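Local structure of uncharacterized protein (Thermus thermophilus HB8, 6SCE) at residues L10-P14 and K49-F54; A137-Y143 and V183-P188; P4-L9 and E80-L85; L173-E177 and E215-L219. The protein probably cuts DNA as an effector of type III CRISPR defence, switched on by binding cyclic oligoadenylate through its CARF domains. All coordinates share one frame; numbering follows the deposited sequence.

Contact 1: residues L10-P14 and K49-F54; sequences LGNDP and KRQAFF. With nucleotides of chain B.
Leu10, at the end of strand 5-10 where the loop begins, meets Arg50 of helix 44-59; the strand is the first of what is probably the first CARF domain, a Rossmann-like fold, and the loop grips the phosphate of a bound nucleotide. The Leu10 methyl CD2 lies over one face of the Arg50 guanidinium, 3.7 Å from NE. Arg50 runs extended until it bends at chi3 (-66°), which turns the guanidinium so that NH2 faces Gly11. NH2 gives a hydrogen bond to Gly11 O (2.9 Å, 153° at the hydrogen), approaching from above the carbonyl plane while staying in its own guanidinium plane. Water 1 links NE to the same oxygen, so two donors hold Gly11 O; NH2 also reaches Phe39 O. Further along, the Pro14 ring rests on helix 44-59, its CB 3.5 Å from Phe53 CB, and Pro14 O sits above the centre of the Phe53 ring. Lys49 crosses that proline at about a right angle, and its NZ meets Asp13 OD2 through water 2 besides bonding to Arg218 O. The loop backbone also meets chain B: Asn12 N bonds to O2' of A1, and Asp13 N to OP1 of A2 at 2.8 Å.

Contact 2: residues A137-Y143 and V183-P188; sequences ALTLEEY and VHRGLP. With nucleotides of chain B.
Tyr143 presents the edge of its ring to Gly186 O and to N6 of nucleotide A2 of chain B, both near the ring plane, while Leu138 CD2 covers one face, offset toward the rim. Val183 CG2 comes up obliquely, 3.6 Å from CD2 of the tyrosine, and Pro188 CD does the same near the hydroxyl. That OH is held twice: it donates to Gly186 O over a short 2.5 Å and accepts from A2 N6 at 3.0 Å in a nearly straight bond (171°), consistent with recognition of the adenine amino group. CG beside the backbone N (chi1 -84°) sends the ring from the helix toward the hairpin. The two partners are the first turn of helix 140-148, closed by a capping box between Thr139 and Glu142, and a beta-hairpin whose type I' turn runs from His184 to Leu187. With no side chain on Gly186, Ala137 CB comes within 3.5 Å of its CA. Val183 CB also packs against Leu140 CB. Two waters span the backbones: water 3 joins Leu138 N to Gly186 O, and water 4 joins Leu138 O to Gly186 N, beside a CA-H...O contact from Gly186 CA to Leu138 O.

Contact 3: residues P4-L9 and E80-L85; sequences PVYLCL and EVWVNL
Strands 5-9 and 81-84 pair in parallel at the middle of a Rossmann-like sheet, probably the core of the first CARF domain. Their short axes pass 4.7 Å apart and are twisted by 19° against each other, with Val5 beside Val81, Tyr6 beside Trp82, Leu7 beside Val83 and Cys8 beside Asn84. Five backbone hydrogen bonds zip the pair together, from Val5 N to Glu80 O at one end to the longer Leu9 N to Asn84 O (3.3 Å) at the other, where water 5 also donates to Leu9 O and Asn84 O.

On the face carrying Tyr6 and Asn84 the two side chains lie side by side and point the same way, ring and amide planes 38° apart. Tyr6 CG is anti to the backbone N (chi1 -175°), which carries the ring alongside Asn84 and brings the hydroxyl to its amide. Asn84 ND2 donates to Tyr6 OH at 2.9 Å, exactly in the amide plane and almost straight. The same hydroxyl bonds to Ala17 O, and Asn84 OD1 accepts from Thr86 N, so the tyrosine hydroxyl has two partners and both amide atoms of Asn84 are engaged. Cys8 CB covers one face of the tyrosine ring at its rim. At the start of the pair, Pro4 CB meets Trp82 CD1 obliquely at 3.7 Å. On the other face Leu7 CD1 lies across Val81, 3.9 Å from its CB, and also touches Val83 CG2.

Helix 15-28 covers the Cys8 and Trp82 face and helix 90-100 the Leu7 and Val81 face; strands 33-38 and 105-111 flank the pair.

Contact 4: residues L173-E177 and E215-L219; sequences LPGRE and EAKRL
A type I beta turn from Leu173 to Arg176 faces one flank of helix 206-220 without backbone contact, the nearest CA atoms, of Arg176 and Glu215, being 9.2 Å apart. Side chains therefore bridge the gap. Leu173 and Leu219 reach toward each other tip to tip, CD2 to CD2 at 3.8 Å.

Arg176 bends at chi2 (-105°) and chi3, which brings its guanidinium to Glu215 at one edge and Arg218 over a face, three residues apart on the helix. Glu215 slides past it in the opposite direction and brings OE2 to the guanidinium edge, in its plane, although the carboxylate itself is turned 65° away. The salt bridge from Arg176 NH1 to Glu215 OE2 is long at 3.6 Å, and the methylene CD of Arg176 lies closer, 3.4 Å from that oxygen. Over one face of the same guanidinium sits NH1 of Arg218, 3.1 Å from Arg176 NH2; the two arginine side chains cross at about a right angle with planes 23° apart, a near-parallel overlap of guanidinium groups. The carboxylate of Glu153 pairs with both, taking Arg176 NE and Arg218 NH1, and would offset their charge; Arg218 NE has a further partner in Glu45.

Two waters complete the bridge: water 6 donates to Glu177 O and Glu215 OE1, water 7 to Glu177 O and Glu215 OE2. Glu215 OE1 is also bonded to Trp190 NE1. The turn joins antiparallel strands 169-172 and 179-184, and the contact ties that hairpin to helix 206-220, with Trp190 of strand 187-192 touching Arg176 and Leu219.

From the N terminus, strand 5-10 begins contact 3 and runs straight on into the loop of contact 1. Contact 1 closes first, when helix 44-59 returns to that loop; contact 3 closes after it, at strand 81-84, and so encloses it. Both belong to the first seven-stranded sheet and its helices. Contacts 2 and 4 follow and cross: 137-143 and 173-177 open before 183-188 and 215-219 close them, tying helix 140-148 and helix 206-220 to the next, six-stranded sheet. Lys49 of contact 1 reaches the backbone of Arg218 in contact 4. Contacts 1 and 2 do not touch, yet both meet nucleotide A2 of chain B.

Contact 1: residues L10-P14 and K49-F54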
# COMPACT_ATOMS: atom_id res chain seq x y z
N LEU A 10 19.08 -0.47 1.78
CA LEU A 10 18.47 -1.79 1.82
C LEU A 10 17.19 -1.79 2.65
O LEU A 10 17.23 -1.65 3.88
CB LEU A 10 19.47 -2.80 2.38
CG LEU A 10 19.02 -4.26 2.38
CD1 LEU A 10 18.78 -4.73 0.94
CD2 LEU A 10 20.04 -5.12 3.13
N GLY A 11 16.05 -1.93 1.98
CA GLY A 11 14.75 -2.08 2.63
C GLY A 11 14.32 -3.53 2.69
O GLY A 11 15.14 -4.44 2.74
N ASN A 12 13.01 -3.75 2.69
CA ASN A 12 12.49 -5.08 2.81
C ASN A 12 12.93 -6.02 1.70
O ASN A 12 13.24 -7.18 1.96
CB ASN A 12 10.95 -5.07 2.85
CG ASN A 12 10.41 -4.56 4.16
OD1 ASN A 12 11.09 -4.64 5.20
ND2 ASN A 12 9.23 -3.95 4.12
N ASP A 13 12.85 -5.56 0.47
CA ASP A 13 13.08 -6.45 -0.65
C ASP A 13 14.54 -6.47 -1.14
O ASP A 13 15.07 -5.44 -1.50
CB ASP A 13 12.16 -6.13 -1.82
CG ASP A 13 11.85 -7.36 -2.61
OD1 ASP A 13 12.78 -7.86 -3.28
OD2 ASP A 13 10.70 -7.85 -2.51
N PRO A 14 15.18 -7.64 -1.14
CA PRO A 14 16.58 -7.69 -1.56
C PRO A 14 16.76 -7.61 -3.07
O PRO A 14 17.88 -7.37 -3.54
CB PRO A 14 17.04 -9.06 -1.04
CG PRO A 14 15.82 -9.88 -1.06
CD PRO A 14 14.72 -8.94 -0.63
N LYS A 49 14.39 -13.37 3.70
CA LYS A 49 14.81 -13.01 2.35
C LYS A 49 16.11 -12.23 2.36
O LYS A 49 16.97 -12.42 1.48
CB LYS A 49 13.71 -12.23 1.64
CG LYS A 49 12.45 -13.06 1.37
CD LYS A 49 11.36 -12.22 0.69
CE LYS A 49 10.12 -13.04 0.36
NZ LYS A 49 9.00 -12.18 -0.11
N ARG A 50 16.28 -11.36 3.38
CA ARG A 50 17.49 -10.63 3.52
C ARG A 50 18.66 -11.57 3.84
O ARG A 50 19.75 -11.38 3.29
CB ARG A 50 17.36 -9.53 4.59
CG ARG A 50 18.61 -8.69 4.72
CD ARG A 50 18.42 -7.56 5.72
NE ARG A 50 17.42 -6.60 5.25
CZ ARG A 50 16.98 -5.56 5.94
NH1 ARG A 50 17.41 -5.33 7.18
NH2 ARG A 50 16.07 -4.78 5.42
N GLN A 51 18.45 -12.56 4.71
CA GLN A 51 19.51 -13.53 4.99
C GLN A 51 19.84 -14.35 3.75
O GLN A 51 20.99 -14.67 3.54
CB GLN A 51 19.19 -14.42 6.21
CG GLN A 51 19.16 -13.62 7.51
CD GLN A 51 20.42 -12.77 7.71
OE1 GLN A 51 21.54 -13.26 7.55
NE2 GLN A 51 20.24 -11.48 8.03
N ALA A 52 18.84 -14.66 2.93
CA ALA A 52 19.08 -15.34 1.66
C ALA A 52 19.94 -14.49 0.71
O ALA A 52 20.82 -14.98 0.01
CB ALA A 52 17.78 -15.74 1.03
N PHE A 53 19.70 -13.18 0.71
CA PHE A 53 20.47 -12.27 -0.08
C PHE A 53 21.93 -12.26 0.41
O PHE A 53 22.87 -12.34 -0.40
CB PHE A 53 19.85 -10.88 0.00
CG PHE A 53 20.64 -9.79 -0.65
CD1 PHE A 53 21.11 -9.92 -1.95
CD2 PHE A 53 20.89 -8.60 0.02
CE1 PHE A 53 21.83 -8.90 -2.55
CE2 PHE A 53 21.55 -7.57 -0.59
CZ PHE A 53 22.04 -7.72 -1.88
N PHE A 54 22.12 -12.19 1.71
CA PHE A 54 23.46 -12.20 2.28
C PHE A 54 24.22 -13.52 2.01
O PHE A 54 25.41 -13.50 1.72
CB PHE A 54 23.44 -11.90 3.78
CG PHE A 54 23.05 -10.48 4.11
CD1 PHE A 54 23.12 -9.47 3.17
CD2 PHE A 54 22.61 -10.16 5.40
CE1 PHE A 54 22.76 -8.16 3.48
CE2 PHE A 54 22.26 -8.85 5.70
CZ PHE A 54 22.34 -7.86 4.74
P A B 2 12.26 -1.82 -0.47
OP1 A B 2 11.59 -3.10 -0.10
OP2 A B 2 13.75 -1.66 -0.45
O5' A B 2 11.76 -1.46 -1.96
C5' A B 2 12.43 -0.39 -2.67
C4' A B 2 11.85 -0.26 -4.05
O4' A B 2 12.17 -1.46 -4.80
C3' A B 2 10.33 -0.10 -4.12
O3' A B 2 9.96 0.86 -5.11
C2' A B 2 9.86 -1.49 -4.55
O2' A B 2 8.66 -1.44 -5.30
C1' A B 2 11.02 -1.93 -5.44
N9 A B 2 11.11 -3.36 -5.65
C8 A B 2 10.57 -4.36 -4.88
N7 A B 2 10.78 -5.55 -5.39
C5 A B 2 11.49 -5.33 -6.56
C6 A B 2 12.00 -6.19 -7.55
N6 A B 2 11.80 -7.51 -7.55
N1 A B 2 12.69 -5.62 -8.56
C2 A B 2 12.80 -4.29 -8.60
N3 A B 2 12.35 -3.38 -7.73
C4 A B 2 11.69 -3.97 -6.73
P A B 1 8.45 4.34 0.55
OP1 A B 1 9.13 5.66 0.76
OP2 A B 1 7.84 4.09 -0.82
O5' A B 1 9.53 3.21 0.89
C5' A B 1 9.44 1.90 0.35
C4' A B 1 10.10 0.95 1.32
O4' A B 1 9.24 0.78 2.48
C3' A B 1 10.33 -0.45 0.74
O3' A B 1 11.71 -0.54 0.34
C2' A B 1 9.95 -1.38 1.90
O2' A B 1 11.05 -1.62 2.75
C1' A B 1 8.88 -0.57 2.62
N9 A B 1 7.52 -0.74 2.09
C8 A B 1 6.64 0.26 1.81
N7 A B 1 5.50 -0.19 1.36
C5 A B 1 5.64 -1.57 1.36
C6 A B 1 4.77 -2.61 0.99
N6 A B 1 3.54 -2.41 0.52
N1 A B 1 5.22 -3.89 1.12
C2 A B 1 6.47 -4.07 1.58
N3 A B 1 7.38 -3.16 1.95
C4 A B 1 6.89 -1.92 1.81
O HOH W 1 16.47 -6.90 2.52
O HOH W 2 9.88 -10.37 -2.00

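Contact 2: residues A137-Y143 and V183-P188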
# COMPACT_ATOMS: atom_id res chain seq x y z
N ALA A 137 18.82 -8.28 -15.60
CA ALA A 137 17.52 -8.76 -15.04
C ALA A 137 17.63 -10.04 -14.26
O ALA A 137 18.26 -11.03 -14.70
CB ALA A 137 16.53 -8.97 -16.18
N LEU A 138 17.02 -10.07 -13.07
CA LEU A 138 17.07 -11.29 -12.29
C LEU A 138 16.40 -12.46 -13.04
O LEU A 138 15.34 -12.30 -13.69
CB LEU A 138 16.40 -11.10 -10.92
CG LEU A 138 17.32 -10.60 -9.79
CD1 LEU A 138 18.07 -9.35 -10.16
CD2 LEU A 138 16.48 -10.41 -8.53
N THR A 139 17.01 -13.61 -12.91
CA THR A 139 16.49 -14.85 -13.49
C THR A 139 15.53 -15.50 -12.52
O THR A 139 15.43 -15.14 -11.34
CB THR A 139 17.64 -15.84 -13.75
OG1 THR A 139 18.20 -16.24 -12.49
CG2 THR A 139 18.73 -15.21 -14.67
N LEU A 140 14.81 -16.49 -13.00
CA LEU A 140 13.93 -17.25 -12.14
C LEU A 140 14.71 -17.88 -11.02
O LEU A 140 14.26 -17.91 -9.87
CB LEU A 140 13.13 -18.30 -12.93
CG LEU A 140 12.05 -18.98 -12.07
CD1 LEU A 140 10.78 -19.26 -12.84
CD2 LEU A 140 12.58 -20.24 -11.40
N GLU A 141 15.90 -18.40 -11.33
CA GLU A 141 16.68 -19.07 -10.30
C GLU A 141 17.14 -18.08 -9.22
O GLU A 141 17.20 -18.43 -8.04
CB GLU A 141 17.91 -19.73 -10.91
CG GLU A 141 17.58 -20.95 -11.74
CD GLU A 141 16.83 -20.64 -13.02
OE1 GLU A 141 17.03 -19.55 -13.64
OE2 GLU A 141 16.01 -21.54 -13.38
N GLU A 142 17.47 -16.88 -9.65
CA GLU A 142 17.86 -15.80 -8.68
C GLU A 142 16.66 -15.45 -7.78
O GLU A 142 16.80 -15.36 -6.57
CB GLU A 142 18.42 -14.62 -9.43
CG GLU A 142 19.86 -14.85 -9.87
CD GLU A 142 20.39 -13.84 -10.86
OE1 GLU A 142 19.61 -13.25 -11.63
OE2 GLU A 142 21.65 -13.61 -10.86
N TYR A 143 15.47 -15.27 -8.36
CA TYR A 143 14.28 -15.07 -7.53
C TYR A 143 13.98 -16.23 -6.61
O TYR A 143 13.59 -16.02 -5.48
CB TYR A 143 13.06 -14.75 -8.39
CG TYR A 143 12.96 -13.32 -8.77
CD1 TYR A 143 12.68 -12.36 -7.80
CD2 TYR A 143 13.15 -12.90 -10.06
CE1 TYR A 143 12.54 -11.03 -8.14
CE2 TYR A 143 12.99 -11.57 -10.40
CZ TYR A 143 12.71 -10.64 -9.43
OH TYR A 143 12.61 -9.29 -9.77
N VAL A 183 8.71 -15.47 -13.95
CA VAL A 183 9.72 -14.38 -14.04
C VAL A 183 9.94 -14.03 -15.49
O VAL A 183 10.32 -14.86 -16.31
CB VAL A 183 11.02 -14.73 -13.34
CG1 VAL A 183 12.05 -13.63 -13.55
CG2 VAL A 183 10.75 -14.95 -11.86
N HIS A 184 9.64 -12.79 -15.80
CA HIS A 184 9.74 -12.28 -17.15
C HIS A 184 10.46 -10.95 -17.14
O HIS A 184 10.02 -10.02 -16.44
CB HIS A 184 8.36 -12.08 -17.73
CG HIS A 184 8.39 -11.58 -19.13
ND1 HIS A 184 8.83 -12.34 -20.19
CD2 HIS A 184 8.03 -10.38 -19.66
CE1 HIS A 184 8.76 -11.64 -21.30
NE2 HIS A 184 8.26 -10.45 -21.01
N ARG A 185 11.58 -10.91 -17.86
CA ARG A 185 12.44 -9.74 -18.02
C ARG A 185 12.74 -9.11 -16.64
O ARG A 185 12.63 -7.91 -16.45
CB ARG A 185 11.83 -8.71 -18.98
CG ARG A 185 11.60 -9.30 -20.39
CD ARG A 185 10.93 -8.32 -21.34
NE ARG A 185 11.81 -7.21 -21.69
CZ ARG A 185 11.41 -6.07 -22.26
NH1 ARG A 185 10.14 -5.85 -22.58
NH2 ARG A 185 12.30 -5.11 -22.51
N GLY A 186 13.07 -9.97 -15.70
CA GLY A 186 13.52 -9.52 -14.39
C GLY A 186 12.46 -9.22 -13.36
O GLY A 186 12.81 -8.79 -12.26
N LEU A 187 11.18 -9.43 -13.68
CA LEU A 187 10.10 -9.13 -12.75
C LEU A 187 9.24 -10.35 -12.46
O LEU A 187 9.10 -11.24 -13.32
CB LEU A 187 9.23 -8.00 -13.30
CG LEU A 187 9.88 -6.62 -13.49
CD1 LEU A 187 8.83 -5.72 -14.12
CD2 LEU A 187 10.37 -6.11 -12.15
N PRO A 188 8.72 -10.43 -11.21
CA PRO A 188 7.92 -11.56 -10.78
C PRO A 188 6.43 -11.33 -10.98
O PRO A 188 5.93 -10.22 -10.76
CB PRO A 188 8.23 -11.64 -9.29
CG PRO A 188 8.42 -10.21 -8.91
CD PRO A 188 8.94 -9.48 -10.10
P A B 2 12.26 -1.82 -0.47
OP1 A B 2 11.59 -3.10 -0.10
OP2 A B 2 13.75 -1.66 -0.45
O5' A B 2 11.76 -1.46 -1.96
C5' A B 2 12.43 -0.39 -2.67
C4' A B 2 11.85 -0.26 -4.05
O4' A B 2 12.17 -1.46 -4.80
C3' A B 2 10.33 -0.10 -4.12
O3' A B 2 9.96 0.86 -5.11
C2' A B 2 9.86 -1.49 -4.55
O2' A B 2 8.66 -1.44 -5.30
C1' A B 2 11.02 -1.93 -5.44
N9 A B 2 11.11 -3.36 -5.65
C8 A B 2 10.57 -4.36 -4.88
N7 A B 2 10.78 -5.55 -5.39
C5 A B 2 11.49 -5.33 -6.56
C6 A B 2 12.00 -6.19 -7.55
N6 A B 2 11.80 -7.51 -7.55
N1 A B 2 12.69 -5.62 -8.56
C2 A B 2 12.80 -4.29 -8.60
N3 A B 2 12.35 -3.38 -7.73
C4 A B 2 11.69 -3.97 -6.73
O HOH W 3 15.37 -7.79 -12.09
O HOH W 4 14.32 -12.62 -16.11

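Contact 3: residues P4-L9 and E80-L85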
# COMPACT_ATOMS: atom_id res chain seq x y z
N PRO A 4 35.81 -1.05 -7.26
CA PRO A 4 34.76 -0.14 -6.75
C PRO A 4 34.03 -0.69 -5.52
O PRO A 4 34.06 -1.90 -5.25
CB PRO A 4 33.83 -0.02 -7.94
CG PRO A 4 33.91 -1.38 -8.55
CD PRO A 4 35.37 -1.71 -8.50
N VAL A 5 33.39 0.21 -4.76
CA VAL A 5 32.63 -0.17 -3.59
C VAL A 5 31.15 0.11 -3.91
O VAL A 5 30.81 1.11 -4.53
CB VAL A 5 33.09 0.57 -2.32
CG1 VAL A 5 32.13 0.37 -1.17
CG2 VAL A 5 34.50 0.10 -1.91
N TYR A 6 30.31 -0.83 -3.52
CA TYR A 6 28.87 -0.72 -3.69
C TYR A 6 28.29 -0.22 -2.42
O TYR A 6 28.39 -0.87 -1.40
CB TYR A 6 28.28 -2.09 -4.03
CG TYR A 6 26.80 -2.13 -4.35
CD1 TYR A 6 26.22 -1.20 -5.19
CD2 TYR A 6 26.02 -3.15 -3.86
CE1 TYR A 6 24.86 -1.28 -5.51
CE2 TYR A 6 24.67 -3.23 -4.17
CZ TYR A 6 24.10 -2.30 -4.98
OH TYR A 6 22.76 -2.44 -5.31
N LEU A 7 27.64 0.95 -2.48
CA LEU A 7 26.88 1.53 -1.36
C LEU A 7 25.38 1.46 -1.68
O LEU A 7 24.96 1.94 -2.71
CB LEU A 7 27.25 3.01 -1.19
CG LEU A 7 28.75 3.29 -0.92
CD1 LEU A 7 28.96 4.75 -0.62
CD2 LEU A 7 29.31 2.44 0.18
N CYS A 8 24.60 0.89 -0.78
CA CYS A 8 23.22 0.51 -1.15
C CYS A 8 22.24 0.64 0.01
O CYS A 8 22.36 -0.04 1.02
CB CYS A 8 23.27 -0.92 -1.65
SG CYS A 8 21.75 -1.58 -2.38
N LEU A 9 21.22 1.46 -0.18
CA LEU A 9 20.10 1.47 0.74
C LEU A 9 19.41 0.11 0.64
O LEU A 9 19.20 -0.42 -0.45
CB LEU A 9 19.13 2.59 0.38
CG LEU A 9 19.63 4.03 0.33
CD1 LEU A 9 18.46 4.95 -0.00
CD2 LEU A 9 20.26 4.39 1.66
N GLU A 80 36.25 4.93 -5.85
CA GLU A 80 35.08 4.90 -6.70
C GLU A 80 33.94 4.15 -6.00
O GLU A 80 34.11 3.02 -5.58
CB GLU A 80 35.37 4.23 -8.05
CG GLU A 80 36.33 4.97 -8.98
CD GLU A 80 35.94 6.42 -9.30
OE1 GLU A 80 34.74 6.75 -9.44
OE2 GLU A 80 36.87 7.26 -9.44
N VAL A 81 32.83 4.83 -5.78
CA VAL A 81 31.67 4.19 -5.16
C VAL A 81 30.51 4.24 -6.14
O VAL A 81 30.37 5.19 -6.92
CB VAL A 81 31.29 4.78 -3.78
CG1 VAL A 81 32.39 4.55 -2.74
CG2 VAL A 81 30.92 6.24 -3.85
N TRP A 82 29.68 3.20 -6.08
CA TRP A 82 28.44 3.13 -6.83
C TRP A 82 27.34 3.12 -5.80
O TRP A 82 27.32 2.26 -4.93
CB TRP A 82 28.37 1.87 -7.68
CG TRP A 82 29.36 1.89 -8.80
CD1 TRP A 82 30.72 1.85 -8.68
CD2 TRP A 82 29.07 1.93 -10.18
NE1 TRP A 82 31.29 1.87 -9.93
CE2 TRP A 82 30.29 1.94 -10.86
CE3 TRP A 82 27.89 1.95 -10.92
CZ2 TRP A 82 30.37 1.96 -12.24
CZ3 TRP A 82 27.97 1.98 -12.28
CH2 TRP A 82 29.20 1.97 -12.93
N VAL A 83 26.44 4.09 -5.89
CA VAL A 83 25.44 4.27 -4.85
C VAL A 83 24.04 4.00 -5.39
O VAL A 83 23.58 4.75 -6.24
CB VAL A 83 25.50 5.69 -4.28
CG1 VAL A 83 24.61 5.84 -3.07
CG2 VAL A 83 26.92 6.04 -3.90
N ASN A 84 23.38 2.96 -4.87
CA ASN A 84 22.03 2.59 -5.30
C ASN A 84 21.02 3.18 -4.33
O ASN A 84 21.04 2.82 -3.18
CB ASN A 84 21.92 1.05 -5.38
CG ASN A 84 20.57 0.55 -5.89
OD1 ASN A 84 19.65 1.32 -6.14
ND2 ASN A 84 20.44 -0.79 -5.99
N LEU A 85 20.14 4.06 -4.81
CA LEU A 85 19.15 4.75 -3.95
C LEU A 85 17.73 4.20 -4.00
O LEU A 85 16.81 4.79 -3.42
CB LEU A 85 19.09 6.23 -4.31
CG LEU A 85 20.42 6.97 -4.27
CD1 LEU A 85 20.21 8.44 -4.58
CD2 LEU A 85 21.12 6.76 -2.96
O HOH W 5 19.18 0.72 -2.87

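Contact 4: residues L173-E177 and E215-L219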
# COMPACT_ATOMS: atom_id res chain seq x y z
N LEU A 173 4.85 -24.30 -7.74
CA LEU A 173 5.14 -24.53 -6.34
C LEU A 173 4.20 -25.62 -5.86
O LEU A 173 3.01 -25.37 -5.62
CB LEU A 173 4.93 -23.25 -5.52
CG LEU A 173 6.04 -22.20 -5.56
CD1 LEU A 173 6.44 -21.82 -6.96
CD2 LEU A 173 5.56 -20.97 -4.80
N PRO A 174 4.71 -26.85 -5.71
CA PRO A 174 3.78 -27.94 -5.38
C PRO A 174 3.00 -27.68 -4.09
O PRO A 174 1.86 -28.11 -3.99
CB PRO A 174 4.69 -29.16 -5.26
CG PRO A 174 5.78 -28.85 -6.26
CD PRO A 174 6.06 -27.38 -6.02
N GLY A 175 3.58 -26.95 -3.14
CA GLY A 175 2.89 -26.55 -1.92
C GLY A 175 1.91 -25.38 -2.03
O GLY A 175 1.36 -24.96 -1.01
N ARG A 176 1.72 -24.82 -3.22
CA ARG A 176 0.84 -23.65 -3.40
C ARG A 176 -0.01 -23.87 -4.60
O ARG A 176 0.34 -23.47 -5.71
CB ARG A 176 1.62 -22.36 -3.60
CG ARG A 176 2.56 -21.99 -2.47
CD ARG A 176 2.02 -20.87 -1.64
NE ARG A 176 2.43 -21.00 -0.26
CZ ARG A 176 1.89 -20.34 0.75
NH1 ARG A 176 0.90 -19.47 0.53
NH2 ARG A 176 2.34 -20.54 1.98
N GLU A 177 -1.18 -24.45 -4.37
CA GLU A 177 -2.15 -24.74 -5.43
C GLU A 177 -2.63 -23.42 -6.05
O GLU A 177 -2.72 -22.42 -5.36
CB GLU A 177 -3.32 -25.49 -4.77
CG GLU A 177 -4.42 -25.96 -5.68
CD GLU A 177 -5.57 -26.58 -4.89
OE1 GLU A 177 -5.46 -26.68 -3.64
OE2 GLU A 177 -6.58 -26.97 -5.52
N GLU A 215 -1.21 -13.62 -1.47
CA GLU A 215 -0.26 -14.67 -1.78
C GLU A 215 0.85 -14.20 -2.72
O GLU A 215 2.03 -14.53 -2.54
CB GLU A 215 -1.01 -15.83 -2.40
CG GLU A 215 -0.25 -17.09 -2.57
CD GLU A 215 -1.12 -18.22 -3.09
OE1 GLU A 215 -2.01 -17.99 -3.96
OE2 GLU A 215 -0.85 -19.35 -2.67
N ALA A 216 0.46 -13.43 -3.74
CA ALA A 216 1.41 -12.84 -4.70
C ALA A 216 2.40 -11.97 -3.96
O ALA A 216 3.61 -12.00 -4.23
CB ALA A 216 0.67 -12.01 -5.75
N LYS A 217 1.90 -11.19 -3.00
CA LYS A 217 2.78 -10.23 -2.28
C LYS A 217 3.73 -10.95 -1.34
O LYS A 217 4.91 -10.57 -1.23
CB LYS A 217 1.96 -9.18 -1.54
CG LYS A 217 1.17 -8.19 -2.41
CD LYS A 217 1.83 -7.78 -3.73
CE LYS A 217 0.99 -6.71 -4.45
NZ LYS A 217 1.60 -6.35 -5.75
N ARG A 218 3.26 -12.01 -0.70
CA ARG A 218 4.16 -12.83 0.13
C ARG A 218 5.26 -13.53 -0.66
O ARG A 218 6.42 -13.49 -0.26
CB ARG A 218 3.38 -13.88 0.93
CG ARG A 218 4.25 -15.02 1.42
CD ARG A 218 3.53 -15.93 2.41
NE ARG A 218 4.45 -16.96 2.91
CZ ARG A 218 4.80 -18.06 2.24
NH1 ARG A 218 4.27 -18.33 1.05
NH2 ARG A 218 5.66 -18.92 2.79
N LEU A 219 4.90 -14.20 -1.76
CA LEU A 219 5.84 -14.90 -2.60
C LEU A 219 6.84 -14.01 -3.31
O LEU A 219 8.03 -14.32 -3.35
CB LEU A 219 5.11 -15.72 -3.68
CG LEU A 219 4.35 -16.93 -3.10
CD1 LEU A 219 3.53 -17.60 -4.16
CD2 LEU A 219 5.30 -17.93 -2.47
O HOH W 6 -3.10 -19.70 -5.74
O HOH W 7 -2.30 -21.51 -2.66